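Local coordinates for protein YHR177W (Saccharomyces cerevisiae, PDB 4M8B) that binds DNA through its WOPR domain, the part of the longer protein present here, and probably acts as a fungal transcription regulator, at residues D15-A20 / K173-L178; N28-C33 / H166-S171; F55-S60 / T139-A144; V82-N87 / G117-T122. All blocks are in the same frame, centred on the assembly; numbering follows the deposited sequence.

Contact 1 (D15-A20 / K173-L178); sequences DEQDLA and KLLDAL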
loop_
_atom_site.group_PDB
_atom_site.type_symbol
_atom_site.label_atom_id
_atom_site.label_comp_id
_atom_site.label_asym_id
_atom_site.label_seq_id
_atom_site.Cartn_x
_atom_site.Cartn_y
_atom_site.Cartn_z
ATOM N N ASP C 15 -0.785 -10.347 -4.188
ATOM C CA ASP C 15 -0.799 -11.407 -3.181
ATOM C C ASP C 15 0.444 -11.390 -2.291
ATOM O O ASP C 15 1.269 -10.482 -2.378
ATOM C CB ASP C 15 -0.955 -12.778 -3.845
ATOM C CG ASP C 15 0.265 -13.178 -4.655
ATOM O OD1 ASP C 15 0.949 -12.281 -5.189
ATOM O OD2 ASP C 15 0.541 -14.391 -4.761
ATOM N N GLU C 16 0.572 -12.404 -1.440
ATOM C CA GLU C 16 1.660 -12.458 -0.467
ATOM C C GLU C 16 3.031 -12.647 -1.114
ATOM O O GLU C 16 4.053 -12.283 -0.533
ATOM C CB GLU C 16 1.403 -13.553 0.576
ATOM C CG GLU C 16 0.107 -13.376 1.357
ATOM C CD GLU C 16 -0.061 -14.400 2.468
ATOM O OE1 GLU C 16 0.959 -14.917 2.972
ATOM O OE2 GLU C 16 -1.221 -14.685 2.839
ATOM N N GLN C 17 3.053 -13.214 -2.315
ATOM C CA GLN C 17 4.313 -13.401 -3.023
ATOM C C GLN C 17 4.877 -12.051 -3.456
ATOM O O GLN C 17 6.085 -11.824 -3.400
ATOM C CB GLN C 17 4.139 -14.333 -4.224
ATOM C CG GLN C 17 5.443 -14.671 -4.933
ATOM C CD GLN C 17 6.496 -15.241 -3.992
ATOM O OE1 GLN C 17 6.176 -15.748 -2.915
ATOM N NE2 GLN C 17 7.761 -15.156 -4.398
ATOM N N ASP C 18 3.990 -11.157 -3.880
ATOM C CA ASP C 18 4.381 -9.795 -4.215
ATOM C C ASP C 18 4.911 -9.057 -2.982
ATOM O O ASP C 18 5.944 -8.392 -3.046
ATOM C CB ASP C 18 3.208 -9.034 -4.840
ATOM C CG ASP C 18 2.899 -9.494 -6.257
ATOM O OD1 ASP C 18 3.844 -9.886 -6.973
ATOM O OD2 ASP C 18 1.716 -9.457 -6.659
ATOM N N LEU C 19 4.206 -9.192 -1.862
ATOM C CA LEU C 19 4.626 -8.583 -0.601
ATOM C C LEU C 19 5.995 -9.076 -0.159
ATOM O O LEU C 19 6.841 -8.290 0.266
ATOM C CB LEU C 19 3.622 -8.894 0.508
ATOM C CG LEU C 19 2.357 -8.049 0.618
ATOM C CD1 LEU C 19 1.435 -8.634 1.676
ATOM C CD2 LEU C 19 2.725 -6.620 0.964
ATOM N N ALA C 20 6.200 -10.386 -0.257
ATOM C CA ALA C 20 7.407 -11.017 0.258
ATOM C C ALA C 20 8.650 -10.502 -0.452
ATOM O O ALA C 20 9.684 -10.268 0.175
ATOM C CB ALA C 20 7.308 -12.522 0.132
ATOM N N LYS C 173 11.285 -17.706 6.870
ATOM C CA LYS C 173 10.819 -17.023 8.073
ATOM C C LYS C 173 9.858 -15.896 7.711
ATOM O O LYS C 173 8.911 -15.613 8.446
ATOM C CB LYS C 173 11.997 -16.483 8.893
ATOM C CG LYS C 173 11.582 -15.870 10.226
ATOM C CD LYS C 173 12.776 -15.499 11.106
ATOM C CE LYS C 173 13.487 -14.248 10.614
ATOM N NZ LYS C 173 14.151 -13.508 11.728
ATOM N N LEU C 174 10.104 -15.264 6.568
ATOM C CA LEU C 174 9.241 -14.200 6.073
ATOM C C LEU C 174 7.921 -14.774 5.571
ATOM O O LEU C 174 6.850 -14.247 5.869
ATOM C CB LEU C 174 9.941 -13.421 4.956
ATOM C CG LEU C 174 9.212 -12.199 4.396
ATOM C CD1 LEU C 174 8.896 -11.222 5.512
ATOM C CD2 LEU C 174 10.039 -11.521 3.310
ATOM N N LEU C 175 8.009 -15.863 4.813
ATOM C CA LEU C 175 6.822 -16.539 4.302
ATOM C C LEU C 175 5.915 -17.028 5.434
ATOM O O LEU C 175 4.691 -16.917 5.351
ATOM C CB LEU C 175 7.216 -17.696 3.379
ATOM C CG LEU C 175 7.657 -17.295 1.967
ATOM C CD1 LEU C 175 8.117 -18.500 1.158
ATOM C CD2 LEU C 175 6.526 -16.579 1.255
ATOM N N ASP C 176 6.520 -17.558 6.492
ATOM C CA ASP C 176 5.761 -18.035 7.644
ATOM C C ASP C 176 5.080 -16.873 8.360
ATOM O O ASP C 176 3.894 -16.940 8.682
ATOM C CB ASP C 176 6.665 -18.802 8.614
ATOM C CG ASP C 176 7.143 -20.126 8.046
ATOM O OD1 ASP C 176 6.424 -20.711 7.209
ATOM O OD2 ASP C 176 8.238 -20.583 8.441
ATOM N N ALA C 177 5.841 -15.810 8.597
ATOM C CA ALA C 177 5.317 -14.608 9.237
ATOM C C ALA C 177 4.144 -14.016 8.456
ATOM O O ALA C 177 3.174 -13.532 9.042
ATOM C CB ALA C 177 6.421 -13.576 9.400
ATOM N N LEU C 178 4.238 -14.063 7.131
ATOM C CA LEU C 178 3.209 -13.495 6.266
ATOM C C LEU C 178 1.900 -14.279 6.299
ATOM O O LEU C 178 0.821 -13.700 6.185
ATOM C CB LEU C 178 3.720 -13.380 4.828
ATOM C CG LEU C 178 4.716 -12.248 4.581
ATOM C CD1 LEU C 178 5.268 -12.306 3.166
ATOM C CD2 LEU C 178 4.046 -10.911 4.840
#
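Ala20 and Leu178 meet where helix 16-28 packs against helix 172-179, near the start of the first and the end of the second. Leu178 CB lies 3.7 Å from Glu16 OE1. Its CG lies anti to the carbonyl carbon (chi1 -75°), beside the backbone N, and chi2 near 174° sends CD1 across to the first helix, where it rests 3.7 Å from Ala20 CB. One turn earlier, the CD2 branch of Leu174 touches the backbone, 3.4 Å from Ala20 O, while Leu175 CD2 reaches Ala20 CB from 4.3 Å. Glu16 OE1 and Leu178 O approach to 3.4 Å, but both are acceptors. The ammonium group of Lys79 joins the two, bonding Leu178 O and making a salt bridge with Glu16 OE2, which would ease their mutual repulsion. At the start of helix 16-28, Asp15 is the N-cap, its OD1 taking a weak bond from Asp18 N. The axes of segments 16-20 and 173-178 come within 10.4 Å, their N-to-C directions 132° apart. Leu19 and Leu178 both also touch Phe123 of strand 113-128, an arrangement characteristic of an angled helix pair packed on the antiparallel sheet of the WOPR domain.

Contact 2 (N28-C33 / H166-S171); sequences NGNLRC and HKFRPS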
loop_
_atom_site.group_PDB
_atom_site.type_symbol
_atom_site.label_atom_id
_atom_site.label_comp_id
_atom_site.label_asym_id
_atom_site.label_seq_id
_atom_site.Cartn_x
_atom_site.Cartn_y
_atom_site.Cartn_z
ATOM N N ASN C 28 17.235 -6.652 2.594
ATOM C CA ASN C 28 18.555 -6.731 1.973
ATOM C C ASN C 28 19.207 -5.355 1.810
ATOM O O ASN C 28 20.432 -5.236 1.823
ATOM C CB ASN C 28 18.474 -7.448 0.619
ATOM C CG ASN C 28 18.116 -8.924 0.752
ATOM O OD1 ASN C 28 17.889 -9.427 1.853
ATOM N ND2 ASN C 28 18.058 -9.621 -0.379
ATOM N N GLY C 29 18.385 -4.322 1.651
ATOM C CA GLY C 29 18.883 -2.963 1.534
ATOM C C GLY C 29 18.833 -2.395 0.128
ATOM O O GLY C 29 19.217 -1.247 -0.094
ATOM N N ASN C 30 18.364 -3.195 -0.823
ATOM C CA ASN C 30 18.242 -2.748 -2.207
ATOM C C ASN C 30 17.108 -1.748 -2.360
ATOM O O ASN C 30 17.224 -0.763 -3.088
ATOM C CB ASN C 30 17.996 -3.937 -3.133
ATOM C CG ASN C 30 19.110 -4.958 -3.077
ATOM O OD1 ASN C 30 19.308 -5.627 -2.058
ATOM N ND2 ASN C 30 19.839 -5.098 -4.180
ATOM N N LEU C 31 16.007 -2.021 -1.670
ATOM C CA LEU C 31 14.839 -1.155 -1.693
ATOM C C LEU C 31 14.845 -0.285 -0.442
ATOM O O LEU C 31 14.857 -0.794 0.681
ATOM C CB LEU C 31 13.565 -1.996 -1.752
ATOM C CG LEU C 31 13.539 -3.021 -2.884
ATOM C CD1 LEU C 31 12.229 -3.795 -2.894
ATOM C CD2 LEU C 31 13.769 -2.323 -4.213
ATOM N N ARG C 32 14.841 1.029 -0.634
ATOM C CA ARG C 32 14.997 1.944 0.489
ATOM C C ARG C 32 13.674 2.318 1.149
ATOM O O ARG C 32 12.720 2.714 0.477
ATOM C CB ARG C 32 15.779 3.189 0.058
ATOM C CG ARG C 32 17.229 2.879 -0.301
ATOM C CD ARG C 32 18.030 4.134 -0.595
ATOM N NE ARG C 32 17.513 4.851 -1.755
ATOM C CZ ARG C 32 17.815 4.552 -3.015
ATOM N NH1 ARG C 32 18.631 3.541 -3.284
ATOM N NH2 ARG C 32 17.297 5.265 -4.005
ATOM N N CYS C 33 13.612 2.174 2.469
ATOM C CA CYS C 33 12.404 2.509 3.213
ATOM C C CYS C 33 12.276 4.018 3.406
ATOM O O CYS C 33 13.225 4.765 3.172
ATOM C CB CYS C 33 12.391 1.790 4.564
ATOM S SG CYS C 33 13.880 2.026 5.563
ATOM N N HIS C 166 13.557 -10.704 -8.663
ATOM C CA HIS C 166 13.901 -12.126 -8.593
ATOM C C HIS C 166 14.932 -12.437 -7.512
ATOM O O HIS C 166 14.820 -13.442 -6.810
ATOM C CB HIS C 166 14.385 -12.637 -9.952
ATOM C CG HIS C 166 13.280 -12.889 -10.933
ATOM N ND1 HIS C 166 13.506 -13.081 -12.277
ATOM C CD2 HIS C 166 11.939 -12.988 -10.757
ATOM C CE1 HIS C 166 12.353 -13.284 -12.892
ATOM N NE2 HIS C 166 11.388 -13.232 -11.993
ATOM N N LYS C 167 15.926 -11.564 -7.377
ATOM C CA LYS C 167 16.972 -11.730 -6.372
ATOM C C LYS C 167 16.462 -11.462 -4.958
ATOM O O LYS C 167 17.198 -11.622 -3.985
ATOM C CB LYS C 167 18.151 -10.808 -6.679
ATOM C CG LYS C 167 17.754 -9.353 -6.854
ATOM C CD LYS C 167 18.962 -8.465 -7.089
ATOM C CE LYS C 167 18.532 -7.056 -7.457
ATOM N NZ LYS C 167 17.717 -7.045 -8.705
ATOM N N PHE C 168 15.202 -11.056 -4.847
ATOM C CA PHE C 168 14.595 -10.790 -3.546
ATOM C C PHE C 168 13.744 -11.968 -3.094
ATOM O O PHE C 168 12.773 -11.796 -2.356
ATOM C CB PHE C 168 13.754 -9.515 -3.599
ATOM C CG PHE C 168 14.533 -8.297 -3.998
ATOM C CD1 PHE C 168 15.799 -8.071 -3.483
ATOM C CD2 PHE C 168 14.010 -7.386 -4.899
ATOM C CE1 PHE C 168 16.527 -6.951 -3.853
ATOM C CE2 PHE C 168 14.732 -6.264 -5.273
ATOM C CZ PHE C 168 15.993 -6.048 -4.749
ATOM N N ARG C 169 14.117 -13.160 -3.552
ATOM C CA ARG C 169 13.453 -14.396 -3.154
ATOM C C ARG C 169 13.350 -14.453 -1.632
ATOM O O ARG C 169 14.355 -14.308 -0.934
ATOM C CB ARG C 169 14.236 -15.602 -3.678
ATOM C CG ARG C 169 13.557 -16.945 -3.463
ATOM C CD ARG C 169 14.586 -18.065 -3.447
ATOM N NE ARG C 169 15.598 -17.830 -2.421
ATOM C CZ ARG C 169 15.483 -18.218 -1.157
ATOM N NH1 ARG C 169 14.401 -18.872 -0.760
ATOM N NH2 ARG C 169 16.451 -17.953 -0.291
ATOM N N PRO C 170 12.126 -14.654 -1.120
ATOM C CA PRO C 170 11.781 -14.538 0.305
ATOM C C PRO C 170 12.336 -15.665 1.178
ATOM O O PRO C 170 12.227 -16.831 0.805
ATOM C CB PRO C 170 10.245 -14.614 0.305
ATOM C CG PRO C 170 9.826 -14.429 -1.128
ATOM C CD PRO C 170 10.950 -14.976 -1.942
ATOM N N SER C 171 12.904 -15.319 2.331
ATOM C CA SER C 171 13.305 -16.320 3.315
ATOM C C SER C 171 12.055 -16.992 3.866
ATOM O O SER C 171 10.981 -16.390 3.883
ATOM C CB SER C 171 14.091 -15.675 4.456
ATOM O OG SER C 171 13.249 -14.877 5.269
#
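The turn that ends helix 16-28 and the loop leading into helix 172-179 are joined where Asn30 and Leu31 meet the ring of Phe168. Gly29, with phi 105°, breaks the helical path, and the chain after it carries Asn30 to the ring. Phe168 CG lies anti to its own carbonyl carbon (chi1 -59°), which brings the ring toward Asn30. Asn30 CB comes to 3.3 Å from Phe168 CZ at an oblique angle, while its CG lies in the ring plane at the edge, 3.4 Å from Phe168 CE1. The Asn30 amide is turned 69° from the ring, so it neither stacks on it nor lies coplanar with it. On the CD1 side, Asn28 ND2 approaches the ring edge, 4.1 Å from Phe168 CD1. Across the ring, Leu31 CD2 reaches Phe168 CE2 at 4.2 Å, again obliquely. Lys167 wraps round its own neighbour, its CG lying over one face of the Phe168 ring toward the rim. Farther along, Lys167 CE passes 4.0 Å from Asn30 ND2, and NZ is hydrogen-bonded to Phe164 O and makes a cation-pi contact with the Phe164 ring. No hydrogen bond links the two segments, and their junction is made by side-chain packing. Gln24 of helix 16-28 bridges them directly, its NE2 bonded to Asn28 OD1 and its OE1 accepting the N-H of Ser171. Ser171 is the N-cap of helix 172-179, its OG weakly bonded to Leu174 N, and Pro170 lies against Gln17, Ala20 and Leu21 on the flank of helix 16-28.

Contact 3 (F55-S60 / T139-A144); sequences FNEEKS and TFHLIA. With EDO (1,2-ethanediol), chain D.
Phe55 and His141 form a hydrogen-bonded antiparallel pair where strand 51-56 meets strand 137-147 in the WOPR domain sheet. The backbone bonds are His141 N to Phe55 O (2.9 Å), Phe55 N to His141 O (3.1 Å) and, beyond the non-hydrogen-bonded pair Asn56-Phe140, Glu57 N to Thr139 O (2.8 Å). Side chains supply further bonds as strand 51-56 turns into helix 57-60. Asn56 is the N-cap, its OD1 taking a weak bond from Glu58 N and its ND2 bonded to Glu138. Glu58 OE2 accepts the N-H of Thr139 (N to OE2 3.0 Å) on its syn side, slightly out of the carboxylate plane. Glu57, its CG anti to the backbone N (chi1 170°) and its chain extended, presents the anti lone pair of OE2 to His141 NE2 at 2.8 Å, almost exactly in the imidazole plane; the carboxylate is twisted 49° from that ring. Among the aromatic contacts, His141 CB stands over a face of the Phe55 ring, 3.4 Å from its centroid, a CH-pi contact. The two rings are near parallel, 13° apart, yet barely overlap. At the other ring nitrogen, His141 ND1 donates to O2 of a 1,2-ethanediol, probably from the crystallisation liquor, at 2.6 Å.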
loop_
_atom_site.group_PDB
_atom_site.type_symbol
_atom_site.label_atom_id
_atom_site.label_comp_id
_atom_site.label_asym_id
_atom_site.label_seq_id
_atom_site.Cartn_x
_atom_site.Cartn_y
_atom_site.Cartn_z
ATOM N N PHE C 55 7.955 1.449 5.352
ATOM C CA PHE C 55 8.680 2.099 6.436
ATOM C C PHE C 55 8.659 1.283 7.719
ATOM O O PHE C 55 7.676 0.612 8.030
ATOM C CB PHE C 55 8.168 3.528 6.688
ATOM C CG PHE C 55 6.700 3.613 7.020
ATOM C CD1 PHE C 55 5.753 3.730 6.013
ATOM C CD2 PHE C 55 6.268 3.603 8.337
ATOM C CE1 PHE C 55 4.401 3.820 6.311
ATOM C CE2 PHE C 55 4.917 3.694 8.643
ATOM C CZ PHE C 55 3.983 3.802 7.628
ATOM N N ASN C 56 9.768 1.337 8.447
ATOM C CA ASN C 56 9.859 0.734 9.765
ATOM C C ASN C 56 9.223 1.678 10.780
ATOM O O ASN C 56 9.609 2.843 10.873
ATOM C CB ASN C 56 11.325 0.486 10.122
ATOM C CG ASN C 56 11.492 -0.385 11.345
ATOM O OD1 ASN C 56 10.737 -0.279 12.311
ATOM N ND2 ASN C 56 12.491 -1.258 11.310
ATOM N N GLU C 57 8.242 1.181 11.527
ATOM C CA GLU C 57 7.526 2.007 12.497
ATOM C C GLU C 57 8.453 2.567 13.575
ATOM O O GLU C 57 8.413 3.758 13.881
ATOM C CB GLU C 57 6.380 1.214 13.134
ATOM C CG GLU C 57 5.727 1.899 14.321
ATOM C CD GLU C 57 4.456 1.198 14.770
ATOM O OE1 GLU C 57 4.149 1.237 15.981
ATOM O OE2 GLU C 57 3.760 0.616 13.911
ATOM N N GLU C 58 9.296 1.706 14.134
ATOM C CA GLU C 58 10.207 2.102 15.203
ATOM C C GLU C 58 11.296 3.068 14.734
ATOM O O GLU C 58 11.546 4.086 15.377
ATOM C CB GLU C 58 10.846 0.869 15.855
ATOM C CG GLU C 58 9.889 0.021 16.696
ATOM C CD GLU C 58 8.942 -0.827 15.860
ATOM O OE1 GLU C 58 7.867 -1.204 16.380
ATOM O OE2 GLU C 58 9.270 -1.122 14.690
ATOM N N LYS C 59 11.937 2.749 13.614
ATOM C CA LYS C 59 13.070 3.532 13.126
ATOM C C LYS C 59 12.683 4.865 12.487
ATOM O O LYS C 59 13.533 5.733 12.304
ATOM C CB LYS C 59 13.906 2.715 12.135
ATOM C CG LYS C 59 14.597 1.498 12.735
ATOM C CD LYS C 59 15.566 0.873 11.739
ATOM C CE LYS C 59 16.335 -0.284 12.358
ATOM N NZ LYS C 59 17.352 -0.846 11.424
ATOM N N SER C 60 11.410 5.028 12.142
ATOM C CA SER C 60 10.974 6.239 11.452
ATOM C C SER C 60 10.040 7.086 12.303
ATOM O O SER C 60 9.908 8.288 12.079
ATOM C CB SER C 60 10.294 5.895 10.125
ATOM O OG SER C 60 9.042 5.264 10.336
ATOM N N THR C 139 7.937 -3.441 13.317
ATOM C CA THR C 139 6.730 -3.368 12.504
ATOM C C THR C 139 6.986 -2.667 11.172
ATOM O O THR C 139 7.429 -1.517 11.139
ATOM C CB THR C 139 5.599 -2.648 13.256
ATOM O OG1 THR C 139 5.344 -3.324 14.492
ATOM C CG2 THR C 139 4.328 -2.628 12.421
ATOM N N PHE C 140 6.709 -3.366 10.076
ATOM C CA PHE C 140 6.898 -2.799 8.746
ATOM C C PHE C 140 5.562 -2.469 8.098
ATOM O O PHE C 140 4.671 -3.314 8.016
ATOM C CB PHE C 140 7.706 -3.752 7.864
ATOM C CG PHE C 140 9.099 -3.998 8.367
ATOM C CD1 PHE C 140 9.365 -5.052 9.227
ATOM C CD2 PHE C 140 10.142 -3.166 7.995
ATOM C CE1 PHE C 140 10.649 -5.277 9.700
ATOM C CE2 PHE C 140 11.428 -3.384 8.466
ATOM C CZ PHE C 140 11.680 -4.441 9.319
ATOM N N HIS C 141 5.429 -1.228 7.648
ATOM C CA HIS C 141 4.207 -0.773 7.009
ATOM C C HIS C 141 4.400 -0.745 5.505
ATOM O O HIS C 141 5.456 -0.346 5.017
ATOM C CB HIS C 141 3.840 0.626 7.496
ATOM C CG HIS C 141 3.603 0.711 8.966
ATOM N ND1 HIS C 141 2.390 1.096 9.508
ATOM C CD2 HIS C 141 4.416 0.471 10.025
ATOM C CE1 HIS C 141 2.469 1.085 10.820
ATOM N NE2 HIS C 141 3.693 0.707 11.162
ATOM N N LEU C 142 3.381 -1.168 4.767
ATOM C CA LEU C 142 3.441 -1.113 3.316
ATOM C C LEU C 142 2.231 -0.379 2.752
ATOM O O LEU C 142 1.086 -0.727 3.044
ATOM C CB LEU C 142 3.566 -2.521 2.722
ATOM C CG LEU C 142 3.819 -2.579 1.213
ATOM C CD1 LEU C 142 4.600 -3.827 0.833
ATOM C CD2 LEU C 142 2.501 -2.529 0.459
ATOM N N ILE C 143 2.498 0.646 1.949
ATOM C CA ILE C 143 1.444 1.412 1.296
ATOM C C ILE C 143 1.628 1.333 -0.217
ATOM O O ILE C 143 2.730 1.543 -0.727
ATOM C CB ILE C 143 1.472 2.890 1.725
ATOM C CG1 ILE C 143 1.686 3.009 3.234
ATOM C CG2 ILE C 143 0.190 3.591 1.314
ATOM C CD1 ILE C 143 0.507 2.544 4.059
ATOM N N ALA C 144 0.552 1.023 -0.932
ATOM C CA ALA C 144 0.614 0.934 -2.386
ATOM C C ALA C 144 -0.524 1.710 -3.029
ATOM O O ALA C 144 -1.687 1.526 -2.677
ATOM C CB ALA C 144 0.593 -0.521 -2.835
HETATM C C1 EDO D . -0.075 -0.293 7.172
HETATM O O1 EDO D . 0.960 -1.075 7.782
HETATM C C2 EDO D . -0.367 0.907 8.060
HETATM O O2 EDO D . 0.621 1.920 7.836
#

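Contact 4 (V82-N87 / G117-T122); sequences VYREYN and GLLKKT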
loop_
_atom_site.group_PDB
_atom_site.type_symbol
_atom_site.label_atom_id
_atom_site.label_comp_id
_atom_site.label_asym_id
_atom_site.label_seq_id
_atom_site.Cartn_x
_atom_site.Cartn_y
_atom_site.Cartn_z
ATOM N N VAL C 82 -8.130 -1.669 2.122
ATOM C CA VAL C 82 -8.288 -0.887 0.902
ATOM C C VAL C 82 -9.079 0.394 1.157
ATOM O O VAL C 82 -10.038 0.401 1.928
ATOM C CB VAL C 82 -8.976 -1.706 -0.208
ATOM C CG1 VAL C 82 -9.219 -0.843 -1.434
ATOM C CG2 VAL C 82 -8.129 -2.906 -0.571
ATOM N N TYR C 83 -8.670 1.477 0.505
ATOM C CA TYR C 83 -9.344 2.759 0.655
ATOM C C TYR C 83 -9.573 3.402 -0.710
ATOM O O TYR C 83 -8.805 3.177 -1.646
ATOM C CB TYR C 83 -8.512 3.695 1.530
ATOM C CG TYR C 83 -8.078 3.115 2.857
ATOM C CD1 TYR C 83 -6.996 2.252 2.939
ATOM C CD2 TYR C 83 -8.730 3.453 4.033
ATOM C CE1 TYR C 83 -6.586 1.732 4.154
ATOM C CE2 TYR C 83 -8.326 2.936 5.250
ATOM C CZ TYR C 83 -7.254 2.078 5.304
ATOM O OH TYR C 83 -6.850 1.560 6.513
ATOM N N ARG C 84 -10.622 4.209 -0.821
ATOM C CA ARG C 84 -10.950 4.865 -2.081
ATOM C C ARG C 84 -10.942 6.382 -1.942
ATOM O O ARG C 84 -11.501 6.924 -0.992
ATOM C CB ARG C 84 -12.311 4.384 -2.587
ATOM C CG ARG C 84 -12.394 2.877 -2.740
ATOM C CD ARG C 84 -13.130 2.493 -4.003
ATOM N NE ARG C 84 -14.571 2.646 -3.859
ATOM C CZ ARG C 84 -15.401 2.869 -4.871
ATOM N NH1 ARG C 84 -14.931 2.977 -6.106
ATOM N NH2 ARG C 84 -16.699 2.991 -4.645
ATOM N N GLU C 85 -10.300 7.064 -2.886
ATOM C CA GLU C 85 -10.269 8.521 -2.867
ATOM C C GLU C 85 -11.580 9.092 -3.395
ATOM O O GLU C 85 -12.138 8.588 -4.373
ATOM C CB GLU C 85 -9.106 9.064 -3.699
ATOM C CG GLU C 85 -8.909 10.566 -3.540
ATOM C CD GLU C 85 -8.234 11.210 -4.736
ATOM O OE1 GLU C 85 -8.014 10.512 -5.747
ATOM O OE2 GLU C 85 -7.928 12.419 -4.665
ATOM N N TYR C 86 -12.069 10.146 -2.746
ATOM C CA TYR C 86 -13.302 10.802 -3.166
ATOM C C TYR C 86 -13.194 12.326 -3.113
ATOM O O TYR C 86 -12.530 12.882 -2.239
ATOM C CB TYR C 86 -14.486 10.327 -2.315
ATOM C CG TYR C 86 -14.419 10.746 -0.862
ATOM C CD1 TYR C 86 -14.885 11.987 -0.454
ATOM C CD2 TYR C 86 -13.905 9.895 0.104
ATOM C CE1 TYR C 86 -14.830 12.372 0.871
ATOM C CE2 TYR C 86 -13.849 10.272 1.433
ATOM C CZ TYR C 86 -14.311 11.511 1.810
ATOM O OH TYR C 86 -14.256 11.891 3.132
ATOM N N ASN C 87 -13.853 12.991 -4.060
ATOM C CA ASN C 87 -13.935 14.448 -4.077
ATOM C C ASN C 87 -15.382 14.914 -4.197
ATOM O O ASN C 87 -16.302 14.098 -4.260
ATOM C CB ASN C 87 -13.107 15.027 -5.228
ATOM C CG ASN C 87 -11.619 14.841 -5.028
ATOM O OD1 ASN C 87 -11.147 14.695 -3.901
ATOM N ND2 ASN C 87 -10.868 14.850 -6.124
ATOM N N GLY C 117 -11.196 7.060 -8.534
ATOM C CA GLY C 117 -10.627 5.897 -9.185
ATOM C C GLY C 117 -9.285 5.532 -8.583
ATOM O O GLY C 117 -8.820 4.400 -8.717
ATOM N N LEU C 118 -8.658 6.499 -7.920
ATOM C CA LEU C 118 -7.409 6.248 -7.213
ATOM C C LEU C 118 -7.681 5.350 -6.009
ATOM O O LEU C 118 -8.708 5.484 -5.341
ATOM C CB LEU C 118 -6.771 7.559 -6.756
ATOM C CG LEU C 118 -5.437 7.420 -6.019
ATOM C CD1 LEU C 118 -4.348 6.949 -6.970
ATOM C CD2 LEU C 118 -5.039 8.724 -5.338
ATOM N N LEU C 119 -6.760 4.432 -5.741
ATOM C CA LEU C 119 -6.930 3.469 -4.662
ATOM C C LEU C 119 -5.650 3.305 -3.847
ATOM O O LEU C 119 -4.547 3.509 -4.354
ATOM C CB LEU C 119 -7.363 2.115 -5.228
ATOM C CG LEU C 119 -8.749 2.040 -5.871
ATOM C CD1 LEU C 119 -8.843 0.841 -6.796
ATOM C CD2 LEU C 119 -9.817 1.959 -4.798
ATOM N N LYS C 120 -5.806 2.936 -2.580
ATOM C CA LYS C 120 -4.671 2.641 -1.714
ATOM C C LYS C 120 -4.909 1.338 -0.965
ATOM O O LYS C 120 -6.001 1.105 -0.443
ATOM C CB LYS C 120 -4.429 3.787 -0.723
ATOM C CG LYS C 120 -3.646 3.385 0.523
ATOM C CD LYS C 120 -3.236 4.597 1.356
ATOM C CE LYS C 120 -4.441 5.390 1.833
ATOM N NZ LYS C 120 -4.037 6.562 2.663
ATOM N N LYS C 121 -3.892 0.483 -0.926
ATOM C CA LYS C 121 -3.962 -0.735 -0.128
ATOM C C LYS C 121 -2.780 -0.792 0.832
ATOM O O LYS C 121 -1.671 -0.385 0.487
ATOM C CB LYS C 121 -4.028 -1.982 -1.016
ATOM C CG LYS C 121 -2.766 -2.281 -1.795
ATOM C CD LYS C 121 -3.067 -3.205 -2.968
ATOM C CE LYS C 121 -3.883 -4.402 -2.531
ATOM N NZ LYS C 121 -4.259 -5.263 -3.688
ATOM N N THR C 122 -3.026 -1.279 2.043
ATOM C CA THR C 122 -2.012 -1.257 3.088
ATOM C C THR C 122 -1.820 -2.638 3.690
ATOM O O THR C 122 -2.723 -3.472 3.657
ATOM C CB THR C 122 -2.379 -0.267 4.218
ATOM O OG1 THR C 122 -3.601 -0.682 4.841
ATOM C CG2 THR C 122 -2.549 1.141 3.665
HETATM O O HOH W 1 -4.433 1.286 6.466
#
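Lys120 O is gripped from the neighbouring strand 80-88 by Tyr83 N at 2.9 Å and, more weakly, by the CA-H of Val82, whose CA lies 3.3 Å away. The edge of the Tyr83 ring adds its CD1, 3.7 Å from the same oxygen. The return bond of this antiparallel hydrogen-bonded pair runs from Lys120 N to Tyr83 O at 3.2 Å, and a weaker one links Glu85 N to Leu118 O. On the face bearing Val82, Arg84 and Leu119, the side chains of Arg84 and Leu119 lie alongside each other, pointing the same way. Leu119 CD2 rests against the aliphatic part of the arginine, 3.4 Å from Arg84 CG, and Val82 CG1 touches the same methyl. Beyond this, the guanidinium meets Tyr115 in a cation-pi contact. Glu85 CG is anti to the backbone N (chi1 -171°), and the extended chain crosses Leu118 so that OE1 comes 3.4 Å from Leu118 CB while bonding Thr116 OG1. The other face carries Tyr83 and Lys120. Lys120 NZ makes a salt bridge with Asp67 and a cation-pi contact with Trp71; it lies 5.6 Å from the centroid of the Tyr83 ring, at most a weak attraction. Thr122 OG1 lies in the plane of the Tyr83 ring at its edge. Tyr83 packs on a sugar and Thr122 on a phosphate of the bound DNA, so this pair of antiparallel strands forms part of the DNA-binding surface of the WOPR domain.

Overall arrangement
Contacts 3 and 4 share one antiparallel sheet through the neighbouring strands 113-128 and 137-147. Ala144 N probably bonds Lys121 O at 3.0 Å, and Ile143 packs on Lys120 and Thr122. The 1,2-ethanediol bound at His141 of contact 3 also lies about 4 Å from the side chain of Thr122 of contact 4. Both contacts approach the DNA to about 4 Å, whereas contacts 1 and 2 stay about 11 and 14 Å away (nearest atoms). Contact 1 meets the sheet where Leu19 CD2 touches Leu142 CD1 at 3.4 Å. Contact 2 abuts the helix pair, Pro170 CG lying 3.4 Å from Ala20 CB. Contacts 2 and 4, their centres 27 Å apart, lie on opposite sides of the chain's centre.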